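Local coordinates for putative calcium binding protein (Streptomyces coelicolor, PDB 3AKB) that binds calcium ions in EF-hand loops and probably takes part in calcium-dependent regulation, at residues T11-D14 with H20-R23; Q58-I63 with Q70-E75; D119-L124 with D132-A137; A140-G145 with E151-P156. The protein carries 2 engineered substitutions. All blocks are in the same frame, centred on the assembly; numbering follows the deposited sequence.

Overall arrangement
The four contacts form two pairs along the chain. Interactions 1 and 2 have centres about 9 Å apart. Strands 20-21 and 72-73 join them in a short antiparallel sheet, where Ile21 N lies 2.8 Å from Ile72 O in a probable hydrogen bond. Interaction 1 carries two ligands of the first loop's calcium, and interaction 2 one of the second's, Arg71 O. Interactions 3 and 4 share helix 131-141, with centres about 13 Å apart. They touch where Thr120 CG2 packs on Leu141 CD1 at 3.8 Å. Interaction 4 holds the calcium of the last loop. The centres of interactions 2 and 4 are about 27 Å apart, on opposite sides of the chain's centre.

Interaction 1 of 4, residues T11-D14 with H20-R23. With CA (calcium ion), chain H; CA (calcium ion), chain E.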
loop_
_atom_site.group_PDB
_atom_site.type_symbol
_atom_site.label_atom_id
_atom_site.label_comp_id
_atom_site.label_asym_id
_atom_site.label_seq_id
_atom_site.Cartn_x
_atom_site.Cartn_y
_atom_site.Cartn_z
ATOM N N THR A 11 -4.536 10.166 1.910
ATOM C CA THR A 11 -5.084 9.487 3.076
ATOM C C THR A 11 -4.606 8.034 3.175
ATOM O O THR A 11 -4.341 7.539 4.279
ATOM C CB THR A 11 -6.639 9.550 3.066
ATOM O OG1 THR A 11 -7.072 10.919 3.079
ATOM C CG2 THR A 11 -7.246 8.836 4.278
ATOM N N THR A 12 -4.486 7.356 2.035
ATOM C CA THR A 12 -4.040 5.972 2.019
ATOM C C THR A 12 -2.624 5.898 2.597
ATOM O O THR A 12 -2.303 4.978 3.350
ATOM C CB THR A 12 -4.067 5.389 0.589
ATOM O OG1 THR A 12 -5.426 5.382 0.112
ATOM C CG2 THR A 12 -3.511 3.970 0.585
ATOM N N PHE A 13 -1.780 6.877 2.289
ATOM C CA PHE A 13 -0.408 6.883 2.823
ATOM C C PHE A 13 -0.349 7.407 4.265
ATOM O O PHE A 13 0.442 6.932 5.084
ATOM C CB PHE A 13 0.513 7.748 1.952
ATOM C CG PHE A 13 0.897 7.123 0.625
ATOM C CD1 PHE A 13 1.415 5.829 0.553
ATOM C CD2 PHE A 13 0.808 7.880 -0.554
ATOM C CE1 PHE A 13 1.809 5.283 -0.711
ATOM C CE2 PHE A 13 1.201 7.345 -1.813
ATOM C CZ PHE A 13 1.698 6.042 -1.880
ATOM N N ASP A 14 -1.202 8.390 4.556
ATOM C CA ASP A 14 -1.251 9.010 5.889
ATOM C C ASP A 14 -2.103 8.157 6.812
ATOM O O ASP A 14 -3.185 8.559 7.261
ATOM C CB ASP A 14 -1.777 10.446 5.790
ATOM C CG ASP A 14 -1.767 11.155 7.124
ATOM O OD1 ASP A 14 -0.969 10.749 8.009
ATOM O OD2 ASP A 14 -2.567 12.126 7.299
ATOM N N HIS A 20 0.566 14.506 7.639
ATOM C CA HIS A 20 1.821 14.357 6.940
ATOM C C HIS A 20 2.209 12.895 6.957
ATOM O O HIS A 20 1.822 12.172 7.867
ATOM C CB HIS A 20 2.918 15.252 7.556
ATOM C CG HIS A 20 3.310 14.892 8.959
ATOM N ND1 HIS A 20 2.849 15.583 10.061
ATOM C CD2 HIS A 20 4.173 13.961 9.431
ATOM C CE1 HIS A 20 3.374 15.058 11.159
ATOM N NE2 HIS A 20 4.201 14.088 10.801
ATOM N N ILE A 21 2.961 12.476 5.949
ATOM C CA ILE A 21 3.389 11.081 5.823
ATOM C C ILE A 21 4.795 10.950 6.416
ATOM O O ILE A 21 5.700 11.708 6.020
ATOM C CB ILE A 21 3.378 10.635 4.354
ATOM C CG1 ILE A 21 1.976 10.865 3.755
ATOM C CG2 ILE A 21 3.773 9.158 4.249
ATOM C CD1 ILE A 21 1.940 10.977 2.248
ATOM N N ASP A 22 4.938 10.012 7.362
ATOM C CA ASP A 22 6.194 9.658 8.058
ATOM C C ASP A 22 6.522 8.193 7.804
ATOM O O ASP A 22 5.653 7.398 7.438
ATOM C CB ASP A 22 6.005 9.667 9.599
ATOM C CG ASP A 22 5.927 11.028 10.199
ATOM O OD1 ASP A 22 6.653 11.976 9.806
ATOM O OD2 ASP A 22 5.100 11.127 11.127
ATOM N N ARG A 23 7.766 7.813 8.107
ATOM C CA ARG A 23 8.107 6.395 8.087
ATOM C C ARG A 23 7.153 5.641 9.011
ATOM O O ARG A 23 6.782 4.524 8.715
ATOM C CB ARG A 23 9.555 6.145 8.496
ATOM C CG ARG A 23 9.992 4.710 8.245
ATOM C CD ARG A 23 11.386 4.479 8.751
ATOM N NE ARG A 23 11.382 4.323 10.197
ATOM C CZ ARG A 23 12.406 3.850 10.893
ATOM N NH1 ARG A 23 13.543 3.512 10.274
ATOM N NH2 ARG A 23 12.285 3.754 12.206
HETATM CA CA CA H . 5.253 13.030 12.100
HETATM CA CA CA E . 0.898 10.530 9.290
HETATM O O HOH W 1 2.541 10.344 10.973
#
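Asp14 and His20 meet through a calcium ion. Asp14 OD1 binds the ion at 2.3 Å, and the backbone O of His20 binds it at 2.4 Å. Asp14 OD1 and His20 O lie 3.1 Å apart as fellow ligands. CG of Asp14 is anti to the backbone N (chi1 -177°), which carries OD1 to the metal. Asp14 OD2 accepts a hydrogen bond from Gly19 N. Asp16, Asn18 and Asp25 supply the other protein ligands, and a water completes the shell. This is an EF-hand loop: helix 2-13 ends just before its first ligand, Asp14, and strand 20-21 runs along its far part. The coordinated water donates to Asp22 OD2 at 2.7 Å. Asp22 also binds a second calcium, together with the ring nitrogen NE2 of His20. The apolar part of the contact is between Ile21 and Phe13. CD1 of Ile21 reaches CB of Phe13 at 3.5 Å and comes at the ring obliquely. Ile21 CG1 lies 4.1 Å from Asp14 N. With an alanine at Ile21, everything beyond CB is gone, and a gap would probably open beside Phe13 CB and the helix end. Leu60 touches Phe13 and Trp57 touches Ile21, both from helix 44-64.

Interaction 2 of 4, residues Q58-I63 with Q70-E75. With CA (calcium ion), chain F.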
loop_
_atom_site.group_PDB
_atom_site.type_symbol
_atom_site.label_atom_id
_atom_site.label_comp_id
_atom_site.label_asym_id
_atom_site.label_seq_id
_atom_site.Cartn_x
_atom_site.Cartn_y
_atom_site.Cartn_z
ATOM N N GLN A 58 10.913 4.966 1.567
ATOM C CA GLN A 58 12.046 5.647 0.916
ATOM C C GLN A 58 11.715 5.995 -0.524
ATOM O O GLN A 58 12.122 7.049 -1.010
ATOM C CB GLN A 58 13.327 4.823 0.962
ATOM C CG GLN A 58 13.851 4.580 2.376
ATOM C CD GLN A 58 14.217 5.841 3.188
ATOM O OE1 GLN A 58 14.482 5.753 4.398
ATOM N NE2 GLN A 58 14.212 7.008 2.546
ATOM N N GLY A 59 10.957 5.134 -1.190
ATOM C CA GLY A 59 10.560 5.415 -2.576
ATOM C C GLY A 59 9.667 6.637 -2.638
ATOM O O GLY A 59 9.814 7.488 -3.517
ATOM N N LEU A 60 8.720 6.731 -1.709
ATOM C CA LEU A 60 7.821 7.879 -1.734
ATOM C C LEU A 60 8.531 9.157 -1.311
ATOM O O LEU A 60 8.348 10.215 -1.940
ATOM C CB LEU A 60 6.575 7.627 -0.868
ATOM C CG LEU A 60 5.485 8.696 -0.949
ATOM C CD1 LEU A 60 4.954 8.877 -2.376
ATOM C CD2 LEU A 60 4.359 8.410 0.020
ATOM N N ALA A 61 9.312 9.069 -0.237
ATOM C CA ALA A 61 10.084 10.210 0.247
ATOM C C ALA A 61 11.008 10.731 -0.859
ATOM O O ALA A 61 11.154 11.953 -1.015
ATOM C CB ALA A 61 10.881 9.825 1.503
ATOM N N GLY A 62 11.610 9.820 -1.635
ATOM C CA GLY A 62 12.511 10.217 -2.742
ATOM C C GLY A 62 11.819 11.078 -3.786
ATOM O O GLY A 62 12.426 12.009 -4.363
ATOM N N ILE A 63 10.546 10.791 -4.024
ATOM C CA ILE A 63 9.730 11.542 -4.981
ATOM C C ILE A 63 9.182 12.847 -4.394
ATOM O O ILE A 63 9.200 13.881 -5.069
ATOM C CB ILE A 63 8.558 10.673 -5.497
ATOM C CG1 ILE A 63 9.096 9.600 -6.453
ATOM C CG2 ILE A 63 7.460 11.529 -6.141
ATOM C CD1 ILE A 63 8.275 8.294 -6.480
ATOM N N GLN A 70 12.026 14.487 6.083
ATOM C CA GLN A 70 11.494 13.132 6.325
ATOM C C GLN A 70 10.059 13.125 6.884
ATOM O O GLN A 70 9.653 12.243 7.654
ATOM C CB GLN A 70 12.507 12.318 7.165
ATOM C CG GLN A 70 13.823 12.091 6.389
ATOM C CD GLN A 70 14.962 11.526 7.230
ATOM O OE1 GLN A 70 14.848 11.377 8.449
ATOM N NE2 GLN A 70 16.072 11.221 6.564
ATOM N N ARG A 71 9.314 14.163 6.497
ATOM C CA ARG A 71 7.863 14.266 6.621
ATOM C C ARG A 71 7.403 14.703 5.229
ATOM O O ARG A 71 8.024 15.592 4.599
ATOM C CB ARG A 71 7.437 15.334 7.643
ATOM C CG ARG A 71 7.786 15.022 9.096
ATOM C CD ARG A 71 7.258 16.108 10.021
ATOM N NE ARG A 71 8.060 17.305 9.859
ATOM C CZ ARG A 71 9.073 17.617 10.649
ATOM N NH1 ARG A 71 9.375 16.813 11.665
ATOM N NH2 ARG A 71 9.768 18.728 10.435
ATOM N N ILE A 72 6.358 14.071 4.714
ATOM C CA ILE A 72 5.774 14.523 3.449
ATOM C C ILE A 72 4.457 15.208 3.771
ATOM O O ILE A 72 3.503 14.563 4.206
ATOM C CB ILE A 72 5.483 13.344 2.499
ATOM C CG1 ILE A 72 6.774 12.561 2.216
ATOM C CG2 ILE A 72 4.838 13.856 1.200
ATOM C CD1 ILE A 72 6.532 11.169 1.583
ATOM N N THR A 73 4.413 16.528 3.591
ATOM C CA THR A 73 3.200 17.286 3.858
ATOM C C THR A 73 2.155 17.081 2.761
ATOM O O THR A 73 2.491 16.635 1.652
ATOM C CB THR A 73 3.496 18.795 3.988
ATOM O OG1 THR A 73 4.070 19.264 2.769
ATOM C CG2 THR A 73 4.446 19.066 5.127
ATOM N N ARG A 74 0.899 17.394 3.096
ATOM C CA ARG A 74 -0.166 17.469 2.105
ATOM C C ARG A 74 0.284 18.293 0.902
ATOM O O ARG A 74 0.151 17.851 -0.242
ATOM C CB ARG A 74 -1.407 18.085 2.738
ATOM C CG ARG A 74 -2.727 17.706 2.063
ATOM C CD ARG A 74 -3.907 18.204 2.889
ATOM N NE ARG A 74 -4.034 17.506 4.169
ATOM C CZ ARG A 74 -4.720 16.382 4.350
ATOM N NH1 ARG A 74 -5.343 15.806 3.326
ATOM N NH2 ARG A 74 -4.783 15.832 5.557
ATOM N N GLU A 75 0.860 19.471 1.158
ATOM C CA GLU A 75 1.327 20.355 0.087
ATOM C C GLU A 75 2.386 19.709 -0.807
ATOM O O GLU A 75 2.289 19.778 -2.040
ATOM C CB GLU A 75 1.817 21.692 0.662
ATOM C CG GLU A 75 1.850 22.856 -0.328
ATOM C CD GLU A 75 0.469 23.286 -0.826
ATOM O OE1 GLU A 75 -0.559 22.749 -0.360
ATOM O OE2 GLU A 75 0.416 24.175 -1.702
HETATM CA CA CA F . 9.079 17.442 3.803
HETATM O O HOH W 2 7.911 19.228 5.127
#
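Ile72 meets Leu60 and Ala61 of helix 44-64, and the residues on both sides of it serve the calcium loop. At the start of the segment, the backbone N of Gln70 donates a hydrogen bond to Asp65 OD2. Arg71 follows, and its bond from CA to CB points away from the helix. Arg71 O binds the calcium at 2.3 Å. Asp65, Asp67, Asp69 and Glu76 bind the same ion, and a water adds a ligand at 2.5 Å. This is the second EF-hand loop of the chain, and Ile72 sits in its short strand. The backbone of Ile72 pairs with Ile21, which joins the two calcium loops side by side through a short antiparallel sheet, as in paired EF-hands. The CB of Ile72 points toward the helix. CG1 is anti to the carbonyl carbon (chi1 -58°), and the chain then extends to place CD1 against Leu60. Ile72 CD1 lies 3.7 Å from Leu60 CG and 3.8 Å from Leu60 CD2. Ile72 CD1 is also 3.9 Å from Ala61 CA, where the small residue lets the methyl approach the helix backbone. Trp57 and Ala64 of helix 44-64 touch Ile72 too, while Phe13 and Phe92 lie against Leu60. Thr73 is the N-cap of helix 74-87. Its side chain caps a backbone N just past Glu75, and its own N donates to Glu76 OE1, as in a capping box.

Interaction 3 of 4, residues D119-L124 with D132-A137; sequences DTARAL and DLARQA. With CA (calcium ion), chain G.
Leu124 packs on Ala134 and Ala137, and its side chain lies across them. Leu124 CB touches Ala134 CB at 3.9 Å. CG is anti to the carbonyl carbon (chi1 -66°), and the chain goes on extended toward the second helix. At the tip, Leu124 CD1 lies 3.8 Å from Ala137 CB and 3.9 Å from Ala134 O. The branch thus rests partly on a methyl and partly on helix backbone. One turn earlier Ala121 makes a reciprocal fit with Ala134. Ala121 CB sits 3.7 Å from Ala134 O, and Ala134 CB sits 3.6 Å from Ala121 O. The contact joins helix 117-126, which follows one EF-hand calcium loop, to helix 131-141, which leads into the next. The short segment axes approach to 8.2 Å, with their directions 132° apart. The small alanines Ala121, Ala134 and Ala137 are consistent with this close approach. Polar groups lie outside the apolar contact. Arg135 NH2 forms a salt bridge with Asp132 OD1, and its NH1 hydrogen-bonds to Glu131 OE2. Asp132 also holds a calcium ion through both carboxylate oxygens.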
loop_
_atom_site.group_PDB
_atom_site.type_symbol
_atom_site.label_atom_id
_atom_site.label_comp_id
_atom_site.label_asym_id
_atom_site.label_seq_id
_atom_site.Cartn_x
_atom_site.Cartn_y
_atom_site.Cartn_z
ATOM N N ASP A 119 -9.133 -12.841 2.270
ATOM C CA ASP A 119 -7.949 -12.415 3.020
ATOM C C ASP A 119 -7.334 -11.132 2.454
ATOM O O ASP A 119 -6.735 -10.347 3.186
ATOM C CB ASP A 119 -6.947 -13.571 3.114
ATOM C CG ASP A 119 -7.432 -14.668 4.072
ATOM O OD1 ASP A 119 -8.236 -14.333 4.989
ATOM O OD2 ASP A 119 -7.049 -15.863 3.935
ATOM N N THR A 120 -7.503 -10.917 1.146
ATOM C CA THR A 120 -7.169 -9.640 0.547
ATOM C C THR A 120 -7.995 -8.511 1.178
ATOM O O THR A 120 -7.446 -7.443 1.484
ATOM C CB THR A 120 -7.364 -9.693 -0.961
ATOM O OG1 THR A 120 -6.481 -10.698 -1.471
ATOM C CG2 THR A 120 -7.017 -8.336 -1.614
ATOM N N ALA A 121 -9.290 -8.739 1.375
ATOM C CA ALA A 121 -10.130 -7.757 2.052
ATOM C C ALA A 121 -9.629 -7.433 3.466
ATOM O O ALA A 121 -9.601 -6.256 3.878
ATOM C CB ALA A 121 -11.599 -8.218 2.060
ATOM N N ARG A 122 -9.202 -8.468 4.201
ATOM C CA ARG A 122 -8.640 -8.287 5.553
ATOM C C ARG A 122 -7.407 -7.411 5.518
ATOM O O ARG A 122 -7.222 -6.549 6.376
ATOM C CB ARG A 122 -8.270 -9.635 6.154
ATOM C CG ARG A 122 -9.475 -10.441 6.555
ATOM C CD ARG A 122 -9.057 -11.871 6.965
ATOM N NE ARG A 122 -8.168 -11.918 8.128
ATOM C CZ ARG A 122 -7.507 -13.007 8.512
ATOM N NH1 ARG A 122 -7.609 -14.123 7.805
ATOM N NH2 ARG A 122 -6.740 -12.981 9.589
ATOM N N ALA A 123 -6.551 -7.652 4.527
ATOM C CA ALA A 123 -5.368 -6.804 4.374
ATOM C C ALA A 123 -5.748 -5.344 4.176
ATOM O O ALA A 123 -5.203 -4.456 4.835
ATOM C CB ALA A 123 -4.468 -7.286 3.209
ATOM N N LEU A 124 -6.695 -5.103 3.270
ATOM C CA LEU A 124 -7.153 -3.745 3.006
ATOM C C LEU A 124 -7.726 -3.074 4.255
ATOM O O LEU A 124 -7.473 -1.881 4.463
ATOM C CB LEU A 124 -8.169 -3.759 1.870
ATOM C CG LEU A 124 -7.530 -4.183 0.538
ATOM C CD1 LEU A 124 -8.608 -4.166 -0.543
ATOM C CD2 LEU A 124 -6.328 -3.327 0.142
ATOM N N ASP A 132 -16.817 -2.842 4.172
ATOM C CA ASP A 132 -17.657 -3.029 2.972
ATOM C C ASP A 132 -16.878 -2.657 1.724
ATOM O O ASP A 132 -16.891 -3.388 0.722
ATOM C CB ASP A 132 -18.963 -2.209 3.074
ATOM C CG ASP A 132 -19.923 -2.479 1.926
ATOM O OD1 ASP A 132 -20.263 -3.642 1.656
ATOM O OD2 ASP A 132 -20.336 -1.507 1.256
ATOM N N LEU A 133 -16.189 -1.525 1.782
ATOM C CA LEU A 133 -15.397 -1.104 0.637
ATOM C C LEU A 133 -14.273 -2.099 0.344
ATOM O O LEU A 133 -13.934 -2.354 -0.829
ATOM C CB LEU A 133 -14.773 0.271 0.893
ATOM C CG LEU A 133 -14.544 1.051 -0.391
ATOM C CD1 LEU A 133 -15.903 1.514 -0.978
ATOM C CD2 LEU A 133 -13.605 2.233 -0.161
ATOM N N ALA A 134 -13.668 -2.630 1.405
ATOM C CA ALA A 134 -12.564 -3.570 1.254
ATOM C C ALA A 134 -13.008 -4.840 0.562
ATOM O O ALA A 134 -12.250 -5.413 -0.212
ATOM C CB ALA A 134 -11.964 -3.871 2.616
ATOM N N ARG A 135 -14.224 -5.304 0.841
ATOM C CA ARG A 135 -14.760 -6.467 0.128
ATOM C C ARG A 135 -14.903 -6.175 -1.363
ATOM O O ARG A 135 -14.555 -6.998 -2.213
ATOM C CB ARG A 135 -16.110 -6.876 0.711
ATOM C CG ARG A 135 -16.041 -7.483 2.102
ATOM C CD ARG A 135 -17.385 -8.084 2.545
ATOM N NE ARG A 135 -18.443 -7.094 2.726
ATOM C CZ ARG A 135 -18.816 -6.584 3.902
ATOM N NH1 ARG A 135 -18.233 -6.982 5.027
ATOM N NH2 ARG A 135 -19.801 -5.687 3.954
ATOM N N GLN A 136 -15.426 -4.993 -1.677
ATOM C CA GLN A 136 -15.594 -4.563 -3.064
ATOM C C GLN A 136 -14.256 -4.468 -3.778
ATOM O O GLN A 136 -14.106 -4.974 -4.897
ATOM C CB GLN A 136 -16.315 -3.211 -3.134
ATOM C CG GLN A 136 -17.724 -3.191 -2.555
ATOM C CD GLN A 136 -18.408 -1.828 -2.705
ATOM O OE1 GLN A 136 -18.291 -1.167 -3.744
ATOM N NE2 GLN A 136 -19.117 -1.404 -1.664
ATOM N N ALA A 137 -13.267 -3.845 -3.140
ATOM C CA ALA A 137 -11.960 -3.681 -3.789
ATOM C C ALA A 137 -11.251 -5.029 -3.942
ATOM O O ALA A 137 -10.633 -5.283 -4.972
ATOM C CB ALA A 137 -11.073 -2.685 -3.018
HETATM CA CA CA G . -21.860 -2.341 0.123
HETATM O O HOH W 3 -20.808 -3.618 -1.224
#

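Interaction 4 of 4, residues A140-G145 with E151-P156; sequences ALDTDG and ETEIVP. With CA (calcium ion), chain I; CA (calcium ion), chain B.
Glu153 reaches across to the turn at Asp142 to Gly145 and fills the tight part of this contact. Its CB and CG pack against the carbonyl of Leu141, with Glu153 CB 3.3 Å from Leu141 O. The extension beyond CG carries the carboxylate to the calcium, which Glu153 binds with OE1 at 2.7 Å and OE2 at 2.4 Å. Asp142 OD1 and Asp144 OD1 bind the same ion, and the plane of each carboxylate is turned 75° from that of Glu153. Asp146, the backbone O of Lys148 and a water complete seven ligands in this EF-hand loop. Thr143 N and Asp144 N give OE2 weak hydrogen bonds, while OE1 accepts one from Gly150 N. Asp142 OD2 takes a bond from Gly147 N. The apolar side is looser: Leu141 CD1 only just touches Ile154 CG2, at 4.4 Å, with Val149 against both residues. Thr143 and Asp144 are exposed, and Asp144 OD2 and Asp146 bind a second calcium together with two waters. Glu153 OE2 and Asp144 OD1 stand 3.0 Å apart with the loop ion bound to both. Without that ion, the clustered carboxylates would probably repel one another and loosen the hold of helix 151-161 on the loop.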
loop_
_atom_site.group_PDB
_atom_site.type_symbol
_atom_site.label_atom_id
_atom_site.label_comp_id
_atom_site.label_asym_id
_atom_site.label_seq_id
_atom_site.Cartn_x
_atom_site.Cartn_y
_atom_site.Cartn_z
ATOM N N ALA A 140 -12.548 -6.855 -6.941
ATOM C CA ALA A 140 -12.119 -6.225 -8.190
ATOM C C ALA A 140 -10.685 -6.565 -8.533
ATOM O O ALA A 140 -10.295 -6.550 -9.703
ATOM C CB ALA A 140 -12.314 -4.700 -8.122
ATOM N N LEU A 141 -9.886 -6.871 -7.510
ATOM C CA LEU A 141 -8.502 -7.284 -7.735
ATOM C C LEU A 141 -8.360 -8.667 -8.379
ATOM O O LEU A 141 -7.310 -8.975 -8.957
ATOM C CB LEU A 141 -7.728 -7.235 -6.413
ATOM C CG LEU A 141 -7.404 -5.814 -5.933
ATOM C CD1 LEU A 141 -6.832 -5.865 -4.543
ATOM C CD2 LEU A 141 -6.445 -5.148 -6.897
ATOM N N ASP A 142 -9.387 -9.504 -8.241
ATOM C CA ASP A 142 -9.378 -10.854 -8.819
ATOM C C ASP A 142 -9.810 -10.775 -10.276
ATOM O O ASP A 142 -10.940 -11.104 -10.618
ATOM C CB ASP A 142 -10.315 -11.768 -8.031
ATOM C CG ASP A 142 -10.284 -13.205 -8.519
ATOM O OD1 ASP A 142 -9.312 -13.582 -9.177
ATOM O OD2 ASP A 142 -11.261 -13.942 -8.263
ATOM N N THR A 143 -8.900 -10.317 -11.122
ATOM C CA THR A 143 -9.261 -9.997 -12.511
ATOM C C THR A 143 -9.487 -11.218 -13.388
ATOM O O THR A 143 -10.092 -11.101 -14.457
ATOM C CB THR A 143 -8.230 -9.086 -13.174
ATOM O OG1 THR A 143 -6.936 -9.675 -13.041
ATOM C CG2 THR A 143 -8.270 -7.706 -12.518
ATOM N N ASP A 144 -9.051 -12.390 -12.935
ATOM C CA ASP A 144 -9.277 -13.620 -13.704
ATOM C C ASP A 144 -10.324 -14.524 -13.066
ATOM O O ASP A 144 -10.665 -15.578 -13.601
ATOM C CB ASP A 144 -7.958 -14.366 -14.024
ATOM C CG ASP A 144 -7.212 -14.855 -12.779
ATOM O OD1 ASP A 144 -7.675 -14.624 -11.639
ATOM O OD2 ASP A 144 -6.149 -15.490 -12.941
ATOM N N GLY A 145 -10.834 -14.107 -11.915
ATOM C CA GLY A 145 -12.001 -14.759 -11.317
ATOM C C GLY A 145 -11.805 -16.136 -10.685
ATOM O O GLY A 145 -12.776 -16.871 -10.500
ATOM N N GLU A 151 0.323 -11.542 -7.149
ATOM C CA GLU A 151 1.208 -10.400 -7.350
ATOM C C GLU A 151 0.981 -9.737 -8.706
ATOM O O GLU A 151 1.078 -8.510 -8.814
ATOM C CB GLU A 151 2.669 -10.843 -7.216
ATOM C CG GLU A 151 3.709 -9.684 -7.205
ATOM C CD GLU A 151 5.044 -10.127 -6.644
ATOM O OE1 GLU A 151 5.064 -11.065 -5.840
ATOM O OE2 GLU A 151 6.073 -9.547 -7.016
ATOM N N THR A 152 0.684 -10.533 -9.740
ATOM C CA THR A 152 0.479 -9.973 -11.087
ATOM C C THR A 152 -0.828 -9.189 -11.171
ATOM O O THR A 152 -1.042 -8.409 -12.116
ATOM C CB THR A 152 0.561 -11.050 -12.192
ATOM O OG1 THR A 152 -0.452 -12.028 -11.966
ATOM C CG2 THR A 152 1.926 -11.720 -12.183
ATOM N N GLU A 153 -1.698 -9.378 -10.182
ATOM C CA GLU A 153 -2.926 -8.579 -10.072
ATOM C C GLU A 153 -2.689 -7.325 -9.233
ATOM O O GLU A 153 -3.062 -6.222 -9.648
ATOM C CB GLU A 153 -4.099 -9.427 -9.541
ATOM C CG GLU A 153 -4.576 -10.477 -10.595
ATOM C CD GLU A 153 -5.488 -11.573 -10.071
ATOM O OE1 GLU A 153 -5.365 -11.957 -8.896
ATOM O OE2 GLU A 153 -6.343 -12.106 -10.841
ATOM N N ILE A 154 -2.039 -7.466 -8.074
ATOM C CA ILE A 154 -1.900 -6.312 -7.186
ATOM C C ILE A 154 -0.867 -5.270 -7.611
ATOM O O ILE A 154 -1.062 -4.088 -7.343
ATOM C CB ILE A 154 -1.739 -6.700 -5.694
ATOM C CG1 ILE A 154 -0.394 -7.372 -5.386
ATOM C CG2 ILE A 154 -2.876 -7.601 -5.243
ATOM C CD1 ILE A 154 -0.171 -7.556 -3.877
ATOM N N VAL A 155 0.228 -5.677 -8.247
ATOM C CA VAL A 155 1.228 -4.669 -8.569
ATOM C C VAL A 155 0.719 -3.648 -9.599
ATOM O O VAL A 155 0.796 -2.449 -9.348
ATOM C CB VAL A 155 2.626 -5.269 -8.897
ATOM C CG1 VAL A 155 3.627 -4.175 -9.255
ATOM C CG2 VAL A 155 3.138 -6.058 -7.691
ATOM N N PRO A 156 0.138 -4.107 -10.737
ATOM C CA PRO A 156 -0.446 -3.098 -11.644
ATOM C C PRO A 156 -1.656 -2.348 -11.057
ATOM O O PRO A 156 -1.864 -1.174 -11.370
ATOM C CB PRO A 156 -0.867 -3.919 -12.870
ATOM C CG PRO A 156 -0.975 -5.287 -12.403
ATOM C CD PRO A 156 0.030 -5.467 -11.297
HETATM CA CA CA I . -6.977 -14.042 -9.503
HETATM CA CA CA B . -5.341 -16.484 -11.486
HETATM O O HOH W 4 -3.858 -16.794 -9.405
HETATM O O HOH W 5 -5.079 -15.180 -9.963
#